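Thioredoxin family protein (Streptococcus pneumoniae, PDB 2YP6) is a surface-exposed thioredoxin-fold lipoprotein that probably acts as a thiol-disulfide oxidoreductase in resistance to extracellular oxidative stress. Local coordinates at residues 52-57 and 136-141. Residues are numbered along the deposited sequence; the frame is centred on the assembly and turned at random.
Sequences FTLQSM and LYDTKA
Leu-136 pushes its two methyl branches in different directions against residues 52-57: CD1 reaches CE1 of the Phe-52 ring at 3.6 Å, while CD2 rests on CB of Ser-56 at 3.8 Å. Leu-54 crosses Leu-136 at about a right angle, its CD1 against Leu-136 CB (3.8 Å). Its other methyl, CD2, lies toward Tyr-137 O and Asp-138 OD1. The Tyr-137 ring packs against the backbone of Met-57, whose CA sits over one face, 4.1 Å from the ring centroid, in a CH-pi contact. Met-57 CB and CG continue past the phenol end, and Tyr-137 OH is buried there without a polar partner. Strand 53-56 lies between strands 61-63 and 135-137 in the thioredoxin-fold sheet, antiparallel to both, with helix 120-127 packing on Met-57 and Tyr-137. Tyr-137 N donates to Gln-55 O at 2.9 Å, with an N-H...O angle of 162°. Beyond this bond the strands diverge, and a water bridges Gln-55 N and Tyr-137 O. Asp-138, its CG anti to the backbone N (chi1 -163°), turns its carboxylate to helix 142-146, where OD1 bonds Thr-143 OG1 and OD2 bonds Phe-144 N, a residue of the 3-cyclohexyl-1-propylphosphocholine pocket.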
loop_
_atom_site.group_PDB
_atom_site.type_symbol
_atom_site.label_atom_id
_atom_site.label_comp_id
_atom_site.label_asym_id
_atom_site.label_seq_id
_atom_site.Cartn_x
_atom_site.Cartn_y
_atom_site.Cartn_z
ATOM N N PHE A 52 -2.888 -11.111 -4.629
ATOM C CA PHE A 52 -1.482 -11.304 -4.339
ATOM C C PHE A 52 -1.269 -12.029 -3.026
ATOM O O PHE A 52 -2.141 -12.037 -2.126
ATOM C CB PHE A 52 -0.710 -9.974 -4.385
ATOM C CG PHE A 52 -1.228 -8.933 -3.435
ATOM C CD1 PHE A 52 -0.912 -8.979 -2.082
ATOM C CD2 PHE A 52 -2.016 -7.894 -3.896
ATOM C CE1 PHE A 52 -1.400 -8.006 -1.188
ATOM C CE2 PHE A 52 -2.506 -6.915 -3.016
ATOM C CZ PHE A 52 -2.193 -6.966 -1.675
ATOM N N THR A 53 -0.109 -12.683 -2.949
ATOM C CA THR A 53 0.362 -13.377 -1.760
ATOM C C THR A 53 1.815 -12.944 -1.561
ATOM O O THR A 53 2.689 -13.287 -2.365
ATOM C CB THR A 53 0.252 -14.901 -1.901
ATOM O OG1 THR A 53 -1.123 -15.253 -2.119
ATOM C CG2 THR A 53 0.740 -15.612 -0.644
ATOM N N LEU A 54 2.053 -12.171 -0.503
ATOM C CA LEU A 54 3.394 -11.615 -0.240
ATOM C C LEU A 54 3.825 -11.756 1.225
ATOM O O LEU A 54 2.978 -11.737 2.121
ATOM C CB LEU A 54 3.384 -10.139 -0.585
ATOM C CG LEU A 54 3.019 -9.782 -2.018
ATOM C CD1 LEU A 54 2.830 -8.261 -2.139
ATOM C CD2 LEU A 54 4.069 -10.342 -2.989
ATOM N N GLN A 55 5.128 -11.893 1.462
ATOM C CA GLN A 55 5.683 -11.806 2.801
ATOM C C GLN A 55 5.757 -10.332 3.230
ATOM O O GLN A 55 6.165 -9.475 2.452
ATOM C CB GLN A 55 7.097 -12.413 2.850
ATOM C CG GLN A 55 7.131 -13.902 2.632
ATOM C CD GLN A 55 6.343 -14.642 3.700
ATOM O OE1 GLN A 55 5.389 -15.349 3.397
ATOM N NE2 GLN A 55 6.746 -14.479 4.958
ATOM N N SER A 56 5.384 -10.053 4.474
ATOM C CA SER A 56 5.541 -8.727 5.041
ATOM C C SER A 56 6.959 -8.588 5.588
ATOM O O SER A 56 7.668 -9.580 5.750
ATOM C CB SER A 56 4.518 -8.500 6.158
ATOM O OG SER A 56 4.828 -9.288 7.295
ATOM N N MET A 57 7.352 -7.345 5.854
ATOM C CA MET A 57 8.625 -7.003 6.470
ATOM C C MET A 57 8.812 -7.750 7.781
ATOM O O MET A 57 9.940 -8.072 8.182
ATOM C CB MET A 57 8.610 -5.486 6.725
ATOM C CG MET A 57 9.658 -4.943 7.607
ATOM S SD MET A 57 9.601 -3.162 7.408
ATOM C CE MET A 57 8.002 -2.741 8.074
ATOM N N LEU A 136 4.729 -4.834 2.489
ATOM C CA LEU A 136 4.780 -6.121 1.827
ATOM C C LEU A 136 5.898 -6.112 0.789
ATOM O O LEU A 136 6.117 -5.111 0.105
ATOM C CB LEU A 136 3.453 -6.405 1.150
ATOM C CG LEU A 136 2.214 -6.358 2.058
ATOM C CD1 LEU A 136 1.033 -6.859 1.264
ATOM C CD2 LEU A 136 2.401 -7.146 3.351
ATOM N N TYR A 137 6.571 -7.249 0.667
ATOM C CA TYR A 137 7.752 -7.377 -0.180
ATOM C C TYR A 137 7.394 -8.035 -1.493
ATOM O O TYR A 137 7.235 -9.248 -1.563
ATOM C CB TYR A 137 8.772 -8.251 0.511
ATOM C CG TYR A 137 9.525 -7.612 1.659
ATOM C CD1 TYR A 137 9.405 -6.262 1.941
ATOM C CD2 TYR A 137 10.388 -8.365 2.430
ATOM C CE1 TYR A 137 10.120 -5.676 3.000
ATOM C CE2 TYR A 137 11.114 -7.795 3.470
ATOM C CZ TYR A 137 10.980 -6.452 3.747
ATOM O OH TYR A 137 11.693 -5.898 4.792
ATOM N N ASP A 138 7.331 -7.237 -2.546
ATOM C CA ASP A 138 7.085 -7.737 -3.892
ATOM C C ASP A 138 8.422 -8.182 -4.506
ATOM O O ASP A 138 8.962 -7.536 -5.391
ATOM C CB ASP A 138 6.446 -6.647 -4.737
ATOM C CG ASP A 138 5.795 -7.190 -5.986
ATOM O OD1 ASP A 138 5.398 -8.370 -5.969
ATOM O OD2 ASP A 138 5.673 -6.432 -6.965
ATOM N N THR A 139 8.924 -9.311 -4.040
ATOM C CA THR A 139 10.269 -9.782 -4.401
ATOM C C THR A 139 10.421 -10.248 -5.846
ATOM O O THR A 139 11.540 -10.492 -6.310
ATOM C CB THR A 139 10.693 -10.931 -3.489
ATOM O OG1 THR A 139 9.686 -11.962 -3.552
ATOM C CG2 THR A 139 10.880 -10.436 -2.076
ATOM N N LYS A 140 9.306 -10.347 -6.563
ATOM C CA LYS A 140 9.322 -10.747 -7.965
ATOM C C LYS A 140 8.821 -9.648 -8.874
ATOM O O LYS A 140 8.786 -9.829 -10.084
ATOM C CB LYS A 140 8.443 -11.979 -8.169
ATOM C CG LYS A 140 8.906 -13.231 -7.480
ATOM C CD LYS A 140 7.800 -14.269 -7.470
ATOM C CE LYS A 140 8.076 -15.387 -6.473
ATOM N NZ LYS A 140 6.977 -16.399 -6.426
ATOM N N ALA A 141 8.439 -8.516 -8.278
ATOM C CA ALA A 141 7.856 -7.373 -8.970
ATOM C C ALA A 141 6.529 -7.667 -9.647
ATOM O O ALA A 141 6.033 -6.837 -10.428
ATOM C CB ALA A 141 8.839 -6.785 -9.965
HETATM O O HOH W 1 7.111 -11.760 -0.585
#